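Local coordinates for protein tryptophan halogenase (Shewanella frigidimarina, PDB 2PYX) that is probably an FAD-dependent halogenase with monooxygenase-type chemistry, likely to act on tryptophan or a related substrate, at residues F225-C228 with K232-L235; Q416-R421 with D425-N430. One frame throughout, in Å; residues are numbered along the deposited sequence. Where two conformers were deposited one is given.

Contact 1: residues F225-C228 with K232-L235; sequences FIDC and KSLL
Asp227 OD2 takes two backbone N-H groups of the helix that follows it: the amide of Leu235, with N to OD2 2.9 Å, and that of Leu236, one residue further on. The arrangement is a strand-turn-helix corner of the probable Rossmann-type FAD-binding fold, in which strand 224-227 of the mixed sheet, parallel to its neighbours 9-13 and 347-349, ends and the chain turns into helix 234-239. Leu235 N meets the carboxylate from above, 55° out of its plane, and the bond is bent, 143° at the hydrogen. The group reaches the helix because CG of Asp227 lies anti to its backbone N (chi1 -172°), while OD1, the other oxygen, is held by the hydroxyl of Thr229. Buried, and facing the first turn of a helix, this carboxylate would probably be stabilised as the charged form. Ser233 precedes the helix without a side-chain cap; its hydroxyl bonds to Ala353 O and Gly237 N. With an alanine in place of Asp227, the amides of Leu235 and Leu236 would probably be left without their buried acceptor, and the Thr229 hydroxyl without its carboxylate partner. The apolar side belongs to Leu235, whose side chain crosses that of Asp227 and also touches Val13 of strand 9-13 and Cys347 of strand 347-349. It lies about 6 Å from the side chain of Val198, a predicted FAD-binding residue. Phe225, whose side chain also touches Ile209 and Leu212, meets it through its beta carbon rather than its ring: Leu235 CD2 rests 3.9 Å from Phe225 CB.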
ATOM      1  N   PHE A 225     -12.061   2.039  21.003  1.00 10.39           N
ATOM      2  CA  PHE A 225     -11.230   0.859  20.900  1.00 10.66           C
ATOM      3  C   PHE A 225     -10.797   0.646  19.453  1.00 11.59           C
ATOM      4  O   PHE A 225     -11.654   0.666  18.558  1.00 13.12           O
ATOM      5  CB  PHE A 225     -12.003  -0.344  21.419  1.00 12.33           C
ATOM      6  CG  PHE A 225     -12.232  -0.274  22.880  1.00 11.78           C
ATOM      7  CD1 PHE A 225     -13.272   0.471  23.403  1.00 12.88           C
ATOM      8  CD2 PHE A 225     -11.324  -0.892  23.759  1.00 11.23           C
ATOM      9  CE1 PHE A 225     -13.438   0.587  24.808  1.00 11.90           C
ATOM     10  CE2 PHE A 225     -11.518  -0.762  25.153  1.00 13.71           C
ATOM     11  CZ  PHE A 225     -12.540  -0.047  25.650  1.00 13.10           C
ATOM     12  N   ILE A 226      -9.501   0.432  19.227  1.00 10.00           N
ATOM     13  CA  ILE A 226      -9.004   0.264  17.883  1.00  8.92           C
ATOM     14  C   ILE A 226      -8.650  -1.189  17.740  1.00 10.20           C
ATOM     15  O   ILE A 226      -7.801  -1.703  18.493  1.00 10.14           O
ATOM     16  CB  ILE A 226      -7.762   1.119  17.609  1.00 10.41           C
ATOM     17  CG1 ILE A 226      -7.904   2.549  18.096  1.00 14.40           C
ATOM     18  CG2 ILE A 226      -7.407   1.035  16.129  1.00 11.34           C
ATOM     19  CD1 ILE A 226      -9.068   3.272  17.597  1.00 16.10           C
ATOM     20  N   ASP A 227      -9.272  -1.876  16.784  1.00  9.38           N
ATOM     21  CA  ASP A 227      -8.986  -3.273  16.565  1.00  8.76           C
ATOM     22  C   ASP A 227      -7.810  -3.404  15.591  1.00 11.17           C
ATOM     23  O   ASP A 227      -7.977  -3.210  14.387  1.00 10.95           O
ATOM     24  CB  ASP A 227     -10.215  -3.995  16.014  1.00 10.40           C
ATOM     25  CG  ASP A 227     -10.034  -5.497  15.942  1.00 11.49           C
ATOM     26  OD1 ASP A 227      -8.901  -5.963  16.053  1.00 12.71           O
ATOM     27  OD2 ASP A 227     -11.032  -6.209  15.721  1.00 12.03           O
ATOM     28  N   CYS A 228      -6.638  -3.746  16.129  1.00 10.84           N
ATOM     29  CA  CYS A 228      -5.447  -4.059  15.379  1.00 10.56           C
ATOM     30  C   CYS A 228      -5.023  -5.533  15.586  1.00 12.47           C
ATOM     31  O   CYS A 228      -3.837  -5.878  15.547  1.00 11.64           O
ATOM     32  CB  CYS A 228      -4.349  -3.068  15.784  1.00 11.52           C
ATOM     33  SG  CYS A 228      -4.756  -1.376  15.306  1.00 11.51           S
ATOM     34  N   LYS A 232      -7.949 -12.190  12.345  1.00 17.75           N
ATOM     35  CA  LYS A 232      -8.919 -12.705  13.302  1.00 19.77           C
ATOM     36  C   LYS A 232      -9.950 -11.684  13.724  1.00 18.95           C
ATOM     37  O   LYS A 232     -11.016 -12.080  14.170  1.00 20.44           O
ATOM     38  CB  LYS A 232      -8.227 -13.289  14.533  1.00 20.98           C
ATOM     39  CG  LYS A 232      -7.473 -12.299  15.394  1.00 25.54           C
ATOM     40  N   SER A 233      -9.655 -10.387  13.592  1.00 16.45           N
ATOM     41  CA  SER A 233     -10.668  -9.347  13.809  1.00 14.61           C
ATOM     42  C   SER A 233     -11.503  -9.578  15.088  1.00 13.78           C
ATOM     43  O   SER A 233     -12.744  -9.631  15.071  1.00 14.56           O
ATOM     44  CB  SER A 233     -11.538  -9.193  12.578  1.00 14.77           C
ATOM     45  OG  SER A 233     -12.259  -7.977  12.564  1.00 14.56           O
ATOM     46  N   LEU A 234     -10.797  -9.661  16.202  1.00 14.77           N
ATOM     47  CA  LEU A 234     -11.437 -10.060  17.458  1.00 15.06           C
ATOM     48  C   LEU A 234     -12.492  -9.102  18.023  1.00 16.23           C
ATOM     49  O   LEU A 234     -13.448  -9.532  18.688  1.00 15.36           O
ATOM     50  CB  LEU A 234     -10.374 -10.334  18.513  1.00 16.76           C
ATOM     51  CG  LEU A 234      -9.358 -11.436  18.202  1.00 21.86           C
ATOM     52  CD1 LEU A 234      -8.363 -11.571  19.325  1.00 28.12           C
ATOM     53  CD2 LEU A 234     -10.044 -12.778  17.935  1.00 24.30           C
ATOM     54  N   LEU A 235     -12.336  -7.798  17.758  1.00 12.58           N
ATOM     55  CA  LEU A 235     -13.258  -6.808  18.267  1.00 13.63           C
ATOM     56  C   LEU A 235     -14.324  -6.495  17.225  1.00 11.77           C
ATOM     57  O   LEU A 235     -15.518  -6.579  17.471  1.00 12.54           O
ATOM     58  CB  LEU A 235     -12.542  -5.522  18.684  1.00 11.89           C
ATOM     59  CG  LEU A 235     -11.943  -5.524  20.104  1.00 20.27           C
ATOM     60  CD1 LEU A 235     -10.876  -6.536  20.285  1.00 23.95           C
ATOM     61  CD2 LEU A 235     -11.441  -4.124  20.471  1.00 16.78           C
TER

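Contact 2: residues Q416-R421 with D425-N430; sequences QRQEDR and DHRESN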
ATOM      1  N   GLN A 416      -4.016  -9.994 -22.363  1.00 10.62           N
ATOM      2  CA  GLN A 416      -4.328 -10.774 -23.560  0.50 12.17           C
ATOM      3  C   GLN A 416      -3.851 -12.214 -23.399  1.00 13.45           C
ATOM      4  O   GLN A 416      -3.880 -13.013 -24.359  1.00 14.79           O
ATOM      5  CB  GLN A 416      -3.716 -10.134 -24.810  0.50 14.45           C
ATOM      6  CG  GLN A 416      -4.342  -8.795 -25.150  0.50 16.86           C
ATOM      7  CD  GLN A 416      -3.912  -8.293 -26.518  0.50 29.64           C
ATOM      8  OE1 GLN A 416      -2.724  -8.322 -26.853  0.50 26.08           O
ATOM      9  NE2 GLN A 416      -4.878  -7.842 -27.319  0.50 32.64           N
ATOM     10  N   ARG A 417      -3.425 -12.574 -22.207  1.00 10.74           N
ATOM     11  CA  ARG A 417      -2.992 -13.960 -21.950  1.00 10.71           C
ATOM     12  C   ARG A 417      -4.123 -14.949 -22.255  1.00 13.30           C
ATOM     13  O   ARG A 417      -5.249 -14.764 -21.837  1.00 13.04           O
ATOM     14  CB  ARG A 417      -2.538 -14.130 -20.522  1.00 12.83           C
ATOM     15  CG  ARG A 417      -1.163 -13.678 -20.229  1.00  9.69           C
ATOM     16  CD  ARG A 417      -0.882 -13.593 -18.761  1.00 15.47           C
ATOM     17  NE  ARG A 417       0.518 -13.615 -18.391  1.00 14.62           N
ATOM     18  CZ  ARG A 417       1.223 -14.734 -18.169  1.00 13.77           C
ATOM     19  NH1 ARG A 417       0.647 -15.933 -18.252  1.00 14.62           N
ATOM     20  NH2 ARG A 417       2.481 -14.666 -17.808  1.00 13.19           N
ATOM     21  N   GLN A 418      -3.768 -16.013 -22.984  1.00 14.12           N
ATOM     22  CA  GLN A 418      -4.730 -17.002 -23.495  0.50 15.63           C
ATOM     23  C   GLN A 418      -4.398 -18.434 -23.090  1.00 13.60           C
ATOM     24  O   GLN A 418      -5.300 -19.274 -23.091  1.00 16.82           O
ATOM     25  CB  GLN A 418      -4.803 -16.972 -25.029  0.50 17.09           C
ATOM     26  CG  GLN A 418      -5.507 -15.766 -25.612  0.50 22.77           C
ATOM     27  CD  GLN A 418      -7.023 -15.767 -25.383  0.50 25.89           C
ATOM     28  OE1 GLN A 418      -7.572 -16.642 -24.698  0.50 33.53           O
ATOM     29  NE2 GLN A 418      -7.702 -14.782 -25.957  0.50 36.60           N
ATOM     30  N   GLU A 419      -3.151 -18.731 -22.722  1.00 13.89           N
ATOM     31  CA  GLU A 419      -2.760 -20.155 -22.550  1.00 16.18           C
ATOM     32  C   GLU A 419      -3.341 -20.807 -21.307  1.00 16.56           C
ATOM     33  O   GLU A 419      -3.574 -22.036 -21.276  1.00 15.93           O
ATOM     34  CB  GLU A 419      -1.240 -20.319 -22.554  1.00 19.01           C
ATOM     35  CG  GLU A 419      -0.638 -20.050 -23.918  1.00 27.87           C
ATOM     36  CD  GLU A 419      -1.196 -20.984 -24.973  1.00 42.88           C
ATOM     37  OE1 GLU A 419      -1.052 -22.216 -24.780  1.00 45.28           O
ATOM     38  OE2 GLU A 419      -1.788 -20.490 -25.971  1.00 47.86           O
ATOM     39  N   ASP A 420      -3.596 -20.004 -20.279  1.00 12.15           N
ATOM     40  CA  ASP A 420      -4.006 -20.525 -18.993  1.00  9.97           C
ATOM     41  C   ASP A 420      -5.441 -20.156 -18.634  1.00 10.61           C
ATOM     42  O   ASP A 420      -5.877 -18.992 -18.763  1.00 10.09           O
ATOM     43  CB  ASP A 420      -3.098 -19.999 -17.899  1.00 11.87           C
ATOM     44  CG  ASP A 420      -1.658 -20.368 -18.117  1.00 15.61           C
ATOM     45  OD1 ASP A 420      -1.372 -21.595 -18.001  1.00 14.65           O
ATOM     46  OD2 ASP A 420      -0.852 -19.443 -18.380  1.00 15.38           O
ATOM     47  N   ARG A 421      -6.159 -21.144 -18.104  1.00 10.31           N
ATOM     48  CA  ARG A 421      -7.551 -20.925 -17.676  1.00  8.19           C
ATOM     49  C   ARG A 421      -7.671 -19.748 -16.707  1.00  8.89           C
ATOM     50  O   ARG A 421      -8.652 -19.013 -16.761  1.00  9.19           O
ATOM     51  CB  ARG A 421      -8.109 -22.208 -17.034  1.00  9.23           C
ATOM     52  CG  ARG A 421      -9.578 -22.071 -16.622  1.00  9.32           C
ATOM     53  CD  ARG A 421     -10.181 -23.343 -16.078  1.00  7.61           C
ATOM     54  NE  ARG A 421      -9.560 -23.824 -14.831  1.00  9.02           N
ATOM     55  CZ  ARG A 421      -9.946 -23.551 -13.599  1.00  9.53           C
ATOM     56  NH1 ARG A 421     -10.898 -22.661 -13.389  1.00  9.54           N
ATOM     57  NH2 ARG A 421      -9.377 -24.137 -12.571  1.00  9.49           N
ATOM     58  N   ASP A 425     -10.314 -16.904 -17.258  1.00  7.98           N
ATOM     59  CA  ASP A 425     -11.385 -16.751 -16.242  1.00  8.23           C
ATOM     60  C   ASP A 425     -11.454 -15.307 -15.718  1.00  7.51           C
ATOM     61  O   ASP A 425     -12.547 -14.798 -15.510  1.00  8.15           O
ATOM     62  CB  ASP A 425     -11.102 -17.655 -15.047  1.00  7.38           C
ATOM     63  CG  ASP A 425     -11.480 -19.087 -15.265  1.00  9.70           C
ATOM     64  OD1 ASP A 425     -12.329 -19.373 -16.166  1.00  9.78           O
ATOM     65  OD2 ASP A 425     -11.009 -19.913 -14.438  1.00  8.00           O
ATOM     66  N   HIS A 426     -10.298 -14.645 -15.624  1.00  8.76           N
ATOM     67  CA  HIS A 426     -10.258 -13.249 -15.108  1.00  7.62           C
ATOM     68  C   HIS A 426     -10.998 -12.265 -16.008  1.00  8.62           C
ATOM     69  O   HIS A 426     -11.326 -11.168 -15.532  1.00  9.92           O
ATOM     70  CB  HIS A 426      -8.814 -12.797 -14.930  1.00  7.14           C
ATOM     71  CG  HIS A 426      -8.305 -12.899 -13.517  1.00  7.66           C
ATOM     72  ND1 HIS A 426      -8.877 -12.205 -12.481  1.00  7.12           N
ATOM     73  CD2 HIS A 426      -7.284 -13.608 -12.973  1.00  7.49           C
ATOM     74  CE1 HIS A 426      -8.225 -12.482 -11.359  1.00  8.30           C
ATOM     75  NE2 HIS A 426      -7.241 -13.329 -11.632  1.00  8.63           N
ATOM     76  N   ARG A 427     -11.231 -12.619 -17.287  1.00  8.22           N
ATOM     77  CA  ARG A 427     -11.959 -11.761 -18.214  1.00  7.59           C
ATOM     78  C   ARG A 427     -13.430 -12.046 -18.317  1.00 10.55           C
ATOM     79  O   ARG A 427     -14.139 -11.394 -19.087  1.00 12.57           O
ATOM     80  CB  ARG A 427     -11.305 -11.795 -19.592  1.00  9.27           C
ATOM     81  CG  ARG A 427      -9.849 -11.369 -19.557  1.00  9.39           C
ATOM     82  CD  ARG A 427      -9.232 -11.080 -20.894  1.00 12.67           C
ATOM     83  NE  ARG A 427      -9.079 -12.257 -21.750  1.00 13.78           N
ATOM     84  CZ  ARG A 427      -8.001 -13.040 -21.774  1.00 10.09           C
ATOM     85  NH1 ARG A 427      -6.996 -12.861 -20.966  1.00  8.93           N
ATOM     86  NH2 ARG A 427      -7.957 -14.067 -22.621  1.00 14.18           N
ATOM     87  N   GLU A 428     -13.911 -13.023 -17.558  1.00  9.78           N
ATOM     88  CA  GLU A 428     -15.311 -13.371 -17.601  1.00 10.86           C
ATOM     89  C   GLU A 428     -16.134 -12.433 -16.729  1.00 10.16           C
ATOM     90  O   GLU A 428     -15.743 -12.096 -15.607  1.00  9.96           O
ATOM     91  CB  GLU A 428     -15.488 -14.817 -17.172  1.00 13.83           C
ATOM     92  CG  GLU A 428     -14.673 -15.806 -18.015  1.00 18.41           C
ATOM     93  CD  GLU A 428     -15.441 -16.641 -18.978  1.00 24.10           C
ATOM     94  OE1 GLU A 428     -16.636 -16.374 -19.189  1.00 33.61           O
ATOM     95  OE2 GLU A 428     -14.812 -17.557 -19.565  1.00 24.58           O
ATOM     96  N   SER A 429     -17.321 -12.060 -17.218  1.00 12.38           N
ATOM     97  CA  SER A 429     -18.100 -10.991 -16.599  0.50 12.39           C
ATOM     98  C   SER A 429     -18.507 -11.259 -15.159  1.00 11.13           C
ATOM     99  O   SER A 429     -18.638 -10.300 -14.358  1.00 13.03           O
ATOM    100  CB  SER A 429     -19.351 -10.658 -17.424  0.50 12.68           C
ATOM    101  OG  SER A 429     -20.197 -11.784 -17.539  0.50 15.94           O
ATOM    102  N   ASN A 430     -18.695 -12.529 -14.781  1.00 11.12           N
ATOM    103  CA  ASN A 430     -19.143 -12.787 -13.414  1.00 12.83           C
ATOM    104  C   ASN A 430     -18.077 -12.515 -12.382  1.00 11.77           C
ATOM    105  O   ASN A 430     -18.377 -12.539 -11.190  1.00 15.22           O
ATOM    106  CB  ASN A 430     -19.733 -14.217 -13.216  1.00 15.73           C
ATOM    107  CG  ASN A 430     -18.656 -15.361 -13.064  1.00 19.97           C
ATOM    108  OD1 ASN A 430     -17.610 -15.355 -13.728  1.00 13.75           O
ATOM    109  ND2 ASN A 430     -18.980 -16.401 -12.233  1.00 19.34           N
TER
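Arg427 meets the backbone carbonyl of Arg417 end-on, both terminal nitrogens bonding to the one oxygen: NH1 at 2.7 Å from Arg417 O and NH2 at 2.9 Å. The oxygen lies in the guanidinium plane. NH1 sits in the carbonyl plane on a lone pair, whereas NH2 is tilted from it. The Arg427 chain is bent at chi3 (-68°), which turns the guanidinium group toward the 416-421 loop, and Gln416 CA lies over one of its faces. Beside this grip, in one of two modelled conformers, Gln418 crosses at about a right angle, and its OE1 approaches the edge of the group at 3.3 Å from Arg427 NH2.

At the other end the chain doubles back through one short helix, 421-425: Asp425 N bonds to Arg421 O at 2.7 Å, an i to i+4 helical bond. The two side chains add a salt bridge along the same turn, Arg421 NH1 to Asp425 OD2 at 2.9 Å. It is oblique, the planes of the two groups standing 67° apart, and CG of Arg421 also approaches OD2 at 3.4 Å.

Against the tight grip on the Arg417 carbonyl and the bonded Arg421-Asp425 turn, the loose side is that of Gln416 and Gln418, whose exposed side chains are each modelled in two conformers. A type I turn from Asp425 to Glu428 redirects the chain. The contact bridges the loop after the long helix 383-413 and the loop leading to helix 434-443, with helix 421-425 between them; buried Arg417 directs NE to Asn96 O, just past strand 87-95, while Arg421 NH2 bonds to Ser302 O and Asp425 OD2 to His303, a few residues past strand 292-299.

Contact 1 and contact 2 lie about 37 Å apart between centres, with nearest atoms about 24 Å apart, and they do not touch. They come in series along the chain, contact 1 closing well before contact 2 opens, and share neither helix nor strand. Contact 1 belongs to the sheet that holds strands 9-13, 224-227 and 347-349, near the residues predicted to bind FAD. Contact 2 belongs to the peripheral loops around helix 421-425, after helix 383-413, away from the annotated sites. Contact 1 is thus a buried turn near the probable cofactor site, and contact 2 a surface contact joining the loops at the two ends of helix 421-425.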